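Glycoside hydrolase family 81 (Clostridium thermocellum, PDB 6FOP) probably hydrolyses internal beta-1,3-glucosidic linkages of laminarin and related beta-1,3-glucans, as a family 81 glucanase of the bacterial cellulosome. Local coordinates at residues 205-210 with 279-284; 84-89 with 166-171. All blocks are in the same frame, centred on the assembly; numbering follows the deposited sequence.

Contact 1. Residues 205-210 with 279-284; sequences VLPDNT and YTYSTL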
loop_
_atom_site.group_PDB
_atom_site.type_symbol
_atom_site.label_atom_id
_atom_site.label_comp_id
_atom_site.label_asym_id
_atom_site.label_seq_id
_atom_site.Cartn_x
_atom_site.Cartn_y
_atom_site.Cartn_z
ATOM N N VAL A 205 17.246 8.170 17.746
ATOM C CA VAL A 205 17.705 9.310 16.967
ATOM C C VAL A 205 17.023 10.573 17.512
ATOM O O VAL A 205 15.808 10.598 17.722
ATOM C CB VAL A 205 17.490 9.146 15.452
ATOM C CG1 VAL A 205 16.022 8.922 15.067
ATOM C CG2 VAL A 205 18.058 10.349 14.701
ATOM N N LEU A 206 17.841 11.571 17.833
ATOM C CA LEU A 206 17.386 12.788 18.494
ATOM C C LEU A 206 17.306 13.912 17.490
ATOM O O LEU A 206 18.078 13.946 16.550
ATOM C CB LEU A 206 18.385 13.168 19.592
ATOM C CG LEU A 206 18.628 12.086 20.635
ATOM C CD1 LEU A 206 19.791 12.482 21.547
ATOM C CD2 LEU A 206 17.387 11.797 21.451
ATOM N N PRO A 207 16.415 14.878 17.736
ATOM C CA PRO A 207 16.265 15.998 16.826
ATOM C C PRO A 207 17.278 17.120 17.074
ATOM O O PRO A 207 17.354 18.053 16.270
ATOM C CB PRO A 207 14.839 16.500 17.116
ATOM C CG PRO A 207 14.591 16.087 18.527
ATOM C CD PRO A 207 15.329 14.798 18.727
ATOM N N ASP A 208 18.033 17.049 18.168
ATOM C CA ASP A 208 19.009 18.096 18.496
ATOM C C ASP A 208 19.980 17.525 19.524
ATOM O O ASP A 208 19.803 16.396 19.962
ATOM C CB ASP A 208 18.298 19.381 19.002
ATOM C CG ASP A 208 17.527 19.172 20.281
ATOM O OD1 ASP A 208 18.171 18.862 21.295
ATOM O OD2 ASP A 208 16.268 19.290 20.273
ATOM N N ASN A 209 21.000 18.300 19.894
ATOM C CA ASN A 209 21.996 17.872 20.878
ATOM C C ASN A 209 21.855 18.566 22.219
ATOM O O ASN A 209 22.828 18.634 22.952
ATOM C CB ASN A 209 23.420 18.040 20.342
ATOM C CG ASN A 209 23.827 19.496 20.103
ATOM O OD1 ASN A 209 23.041 20.443 20.245
ATOM N ND2 ASN A 209 25.104 19.677 19.773
ATOM N N THR A 210 20.650 19.010 22.576
ATOM C CA THR A 210 20.464 19.632 23.873
ATOM C C THR A 210 20.219 18.572 24.948
ATOM O O THR A 210 19.632 17.509 24.704
ATOM C CB THR A 210 19.309 20.653 23.879
ATOM O OG1 THR A 210 18.032 19.999 23.764
ATOM C CG2 THR A 210 19.498 21.683 22.765
ATOM N N TYR A 279 9.267 18.328 18.310
ATOM C CA TYR A 279 10.297 17.621 17.580
ATOM C C TYR A 279 9.818 17.127 16.229
ATOM O O TYR A 279 8.708 16.570 16.114
ATOM C CB TYR A 279 10.754 16.424 18.398
ATOM C CG TYR A 279 11.110 16.736 19.818
ATOM C CD1 TYR A 279 12.041 17.739 20.129
ATOM C CD2 TYR A 279 10.520 16.031 20.858
ATOM C CE1 TYR A 279 12.379 18.006 21.438
ATOM C CE2 TYR A 279 10.845 16.306 22.165
ATOM C CZ TYR A 279 11.773 17.294 22.448
ATOM O OH TYR A 279 12.131 17.557 23.747
ATOM N N THR A 280 10.658 17.309 15.214
ATOM C CA THR A 280 10.380 16.783 13.876
ATOM C C THR A 280 11.612 16.084 13.337
ATOM O O THR A 280 12.746 16.327 13.827
ATOM C CB THR A 280 9.974 17.889 12.894
ATOM O OG1 THR A 280 11.029 18.845 12.764
ATOM C CG2 THR A 280 8.711 18.596 13.346
ATOM N N TYR A 281 11.403 15.250 12.324
ATOM C CA TYR A 281 12.483 14.638 11.552
ATOM C C TYR A 281 12.280 14.922 10.079
ATOM O O TYR A 281 11.146 14.794 9.572
ATOM C CB TYR A 281 12.552 13.131 11.771
ATOM C CG TYR A 281 12.813 12.745 13.215
ATOM C CD1 TYR A 281 14.103 12.768 13.725
ATOM C CD2 TYR A 281 11.775 12.443 14.074
ATOM C CE1 TYR A 281 14.347 12.438 15.049
ATOM C CE2 TYR A 281 12.020 12.114 15.402
ATOM C CZ TYR A 281 13.314 12.156 15.885
ATOM O OH TYR A 281 13.535 11.807 17.197
ATOM N N SER A 282 13.351 15.281 9.390
ATOM C CA SER A 282 13.309 15.425 7.955
ATOM C C SER A 282 13.659 14.095 7.327
ATOM O O SER A 282 14.750 13.567 7.515
ATOM C CB SER A 282 14.300 16.491 7.518
ATOM O OG SER A 282 14.294 16.611 6.110
ATOM N N THR A 283 12.691 13.518 6.614
ATOM C CA THR A 283 12.812 12.190 6.040
ATOM C C THR A 283 12.487 12.200 4.560
ATOM O O THR A 283 12.026 13.187 3.993
ATOM C CB THR A 283 11.852 11.186 6.728
ATOM O OG1 THR A 283 10.516 11.321 6.198
ATOM C CG2 THR A 283 11.847 11.339 8.247
ATOM N N LEU A 284 12.736 11.061 3.930
ATOM C CA LEU A 284 12.431 10.901 2.520
ATOM C C LEU A 284 10.948 11.127 2.230
ATOM O O LEU A 284 10.609 11.590 1.120
ATOM C CB LEU A 284 12.818 9.494 2.082
ATOM C CG LEU A 284 12.699 9.199 0.601
ATOM C CD1 LEU A 284 13.707 10.010 -0.202
ATOM C CD2 LEU A 284 12.899 7.729 0.361
#

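Contact 2. Residues 84-89 with 166-171; sequences AHKNDF and TINGVN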
loop_
_atom_site.group_PDB
_atom_site.type_symbol
_atom_site.label_atom_id
_atom_site.label_comp_id
_atom_site.label_asym_id
_atom_site.label_seq_id
_atom_site.Cartn_x
_atom_site.Cartn_y
_atom_site.Cartn_z
ATOM N N ALA A 84 19.162 6.976 1.370
ATOM C CA ALA A 84 19.759 5.642 1.459
ATOM C C ALA A 84 20.155 5.298 2.881
ATOM O O ALA A 84 20.629 6.154 3.654
ATOM C CB ALA A 84 21.002 5.547 0.591
ATOM N N HIS A 85 20.004 4.036 3.220
ATOM C CA HIS A 85 20.546 3.541 4.485
ATOM C C HIS A 85 22.069 3.724 4.501
ATOM O O HIS A 85 22.747 3.400 3.522
ATOM C CB HIS A 85 20.210 2.068 4.693
ATOM C CG HIS A 85 20.976 1.448 5.821
ATOM N ND1 HIS A 85 20.714 1.718 7.149
ATOM C CD2 HIS A 85 22.057 0.628 5.799
ATOM C CE1 HIS A 85 21.612 1.096 7.897
ATOM N NE2 HIS A 85 22.411 0.400 7.106
ATOM N N LYS A 86 22.581 4.227 5.620
ATOM C CA LYS A 86 24.013 4.226 5.913
ATOM C C LYS A 86 24.207 3.811 7.369
ATOM O O LYS A 86 23.333 3.984 8.208
ATOM C CB LYS A 86 24.658 5.602 5.622
ATOM C CG LYS A 86 23.983 6.749 6.344
ATOM C CD LYS A 86 24.867 7.905 6.682
ATOM C CE LYS A 86 24.052 9.093 7.080
ATOM N NZ LYS A 86 23.784 9.209 8.516
ATOM N N ASN A 87 25.377 3.258 7.643
ATOM C CA ASN A 87 25.792 2.835 8.989
ATOM C C ASN A 87 26.321 4.009 9.792
ATOM O O ASN A 87 27.442 4.486 9.535
ATOM C CB ASN A 87 26.860 1.751 8.823
ATOM C CG ASN A 87 27.384 1.196 10.128
ATOM O OD1 ASN A 87 26.642 0.865 11.025
ATOM N ND2 ASN A 87 28.701 1.050 10.201
ATOM N N ASP A 88 25.537 4.505 10.749
ATOM C CA ASP A 88 26.076 5.474 11.708
ATOM C C ASP A 88 26.763 4.701 12.828
ATOM O O ASP A 88 27.860 5.083 13.263
ATOM C CB ASP A 88 24.968 6.406 12.240
ATOM C CG ASP A 88 24.452 7.386 11.191
ATOM O OD1 ASP A 88 25.218 7.775 10.271
ATOM O OD2 ASP A 88 23.241 7.777 11.286
ATOM N N PHE A 89 26.150 3.629 13.310
ATOM C CA PHE A 89 26.839 2.703 14.222
ATOM C C PHE A 89 26.231 1.328 14.086
ATOM O O PHE A 89 25.030 1.180 13.740
ATOM C CB PHE A 89 26.808 3.166 15.689
ATOM C CG PHE A 89 25.444 3.420 16.212
ATOM C CD1 PHE A 89 24.724 2.384 16.823
ATOM C CD2 PHE A 89 24.890 4.682 16.168
ATOM C CE1 PHE A 89 23.462 2.614 17.345
ATOM C CE2 PHE A 89 23.626 4.919 16.668
ATOM C CZ PHE A 89 22.921 3.887 17.287
ATOM N N THR A 166 27.009 12.241 18.870
ATOM C CA THR A 166 26.796 12.773 17.534
ATOM C C THR A 166 27.772 12.067 16.621
ATOM O O THR A 166 28.966 12.041 16.909
ATOM C CB THR A 166 26.999 14.281 17.472
ATOM O OG1 THR A 166 26.279 14.923 18.547
ATOM C CG2 THR A 166 26.510 14.837 16.113
ATOM N N ILE A 167 27.255 11.481 15.533
ATOM C CA ILE A 167 28.063 10.798 14.524
ATOM C C ILE A 167 27.500 11.124 13.157
ATOM O O ILE A 167 26.288 11.064 12.991
ATOM C CB ILE A 167 28.142 9.282 14.789
ATOM C CG1 ILE A 167 29.200 8.612 13.917
ATOM C CG2 ILE A 167 26.804 8.582 14.644
ATOM C CD1 ILE A 167 30.602 8.861 14.402
ATOM N N ASN A 168 28.344 11.453 12.182
ATOM C CA ASN A 168 27.864 11.849 10.854
ATOM C C ASN A 168 26.828 12.984 10.901
ATOM O O ASN A 168 25.916 13.038 10.074
ATOM C CB ASN A 168 27.291 10.614 10.107
ATOM C CG ASN A 168 28.346 9.552 9.843
ATOM O OD1 ASN A 168 29.514 9.882 9.629
ATOM N ND2 ASN A 168 27.957 8.283 9.863
ATOM N N GLY A 169 26.927 13.870 11.888
ATOM C CA GLY A 169 25.981 14.967 12.056
ATOM C C GLY A 169 24.638 14.583 12.639
ATOM O O GLY A 169 23.768 15.437 12.735
ATOM N N VAL A 170 24.479 13.321 13.062
ATOM C CA VAL A 170 23.220 12.807 13.586
ATOM C C VAL A 170 23.380 12.603 15.094
ATOM O O VAL A 170 24.352 11.971 15.542
ATOM C CB VAL A 170 22.846 11.458 12.922
ATOM C CG1 VAL A 170 21.508 10.947 13.440
ATOM C CG2 VAL A 170 22.784 11.603 11.405
ATOM N N ASN A 171 22.461 13.183 15.862
ATOM C CA ASN A 171 22.439 13.031 17.293
ATOM C C ASN A 171 21.683 11.790 17.713
ATOM O O ASN A 171 20.596 11.523 17.199
ATOM C CB ASN A 171 21.818 14.278 17.933
ATOM C CG ASN A 171 22.598 15.524 17.621
ATOM O OD1 ASN A 171 23.734 15.664 18.064
ATOM N ND2 ASN A 171 22.029 16.403 16.813
HETATM O O HOH W 1 24.327 11.978 8.182
#

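Contact 1. Residues 205-210 with 279-284
Tyr281 reaches across to the backbone of Val205, on strand 200-206, and makes the one hydrogen bond between 205-210 and 279-284: its OH donates to Val205 O over 2.6 Å. The oxygen lies at the ring edge, near the ring plane, while the hydroxyl meets the carbonyl bent, with a C=O...OH angle of 146°, and tilted from the carbonyl plane. A chi1 of -61° sets the ring beside the Tyr281 backbone N, trans to the carbonyl carbon, and from there the phenol extends to Val205. Tyr217 OH is a second hydrogen-bond partner of the same hydroxyl, so this buried polar group is tied to two elements at once.

Apolar packing accompanies the bond. Val205 CG1 comes against Tyr281 CE1 at 3.9 Å, the two side chains arriving from opposite directions. Pro207 touches both tyrosines: its CG presses on Tyr279 CD1 at 3.4 Å, approaching the ring obliquely, and its CD lies 3.8 Å from Tyr281 OH.

Beyond Pro207 the polar bonds turn away from 279-284. Asp208 OD1 takes Thr210 N at 2.8 Å through its anti lone pair, an Asx turn, and receives Thr210 OG1 from above the carboxylate plane at 2.7 Å. Thr213 OG1 is hydrogen-bonded to Asp208 OD2 and Thr210 OG1, and Thr210 is the N-cap of helix 211-220.

This is an inter-sheet contact: the loop leading from strand 200-206 of the eight-stranded sheet into that helix meets edge strand 280-283 of a small antiparallel sheet. Tyr217 of the helix packs on Pro207 and Tyr279, and strand 286-292 lies beside Tyr281.

Contact 2. Residues 84-89 with 166-171
The backbone of 166-171 folds back on itself in a type I' turn from Ile167 to Val170, closed by paired Ile167 and Val170 backbone bonds, and the irregular segment 84-89 comes nearest to it where the CA atoms of Asp88 and Ile167 stand 6.3 Å apart. Asp88 is the hub. Its OD1 accepts Asn168 ND2 at 2.8 Å in a nearly straight bond (175°); the oxygen lies almost in the amide plane, although the carboxylate and amide planes are turned 55° apart, and the donor arrives on the anti side. Lys86 NZ takes the syn lone pair of the same OD1 at 2.7 Å, a salt bridge within 84-89. The lysine chain, bent at chi4 (92°), also brings NZ to Lys71 O and to a water 2.8 Å from NZ, which donates to Asn168 O; carboxylate, carbonyl and water share the ammonium.

Apolar groups flank this network: Asp88 CB rests on Ile167 CG2 at 3.7 Å, and Val170 CG2 is 3.9 Å from both Asp88 OD2 and Lys86 NZ. OD2 itself accepts from Lys71 N and is hydrogen-bonded to Tyr172 OH, so both carboxylate oxygens are held.

Asp88 and Phe89 both pair with Val69 of strand 66-70, a classic beta bulge at the entry to strand 89-93. Here the seven-stranded sheet meets a hairpin of the eight-stranded one, with its two-residue loop Asn168-Gly169, consistent with the N-terminal beta-sandwich domain of family 81 enzymes.

Contacts 1 and 2 lie about 12 Å apart, centre to centre, and share the eight-stranded antiparallel sheet in which strands 200-206 and 170-175 are neighbours. A probable hydrogen bond from Leu206 N to Asn171 O joins them, and Val205 CG2 packs on Val170 CG1. Both are peripheral, their centres about 26 and 28 Å from the chain's centre, and in each buried residues (Val205 and Tyr281; Asp88 and Ile167) sit beside an exposed one (Thr280; Asn168). Contact 1 relies on a tyrosine hydroxyl and proline-aromatic packing to bring in a separate small sheet; contact 2 gathers charge, amide and water around one carboxylate. Together they join three sheets around adjacent strands.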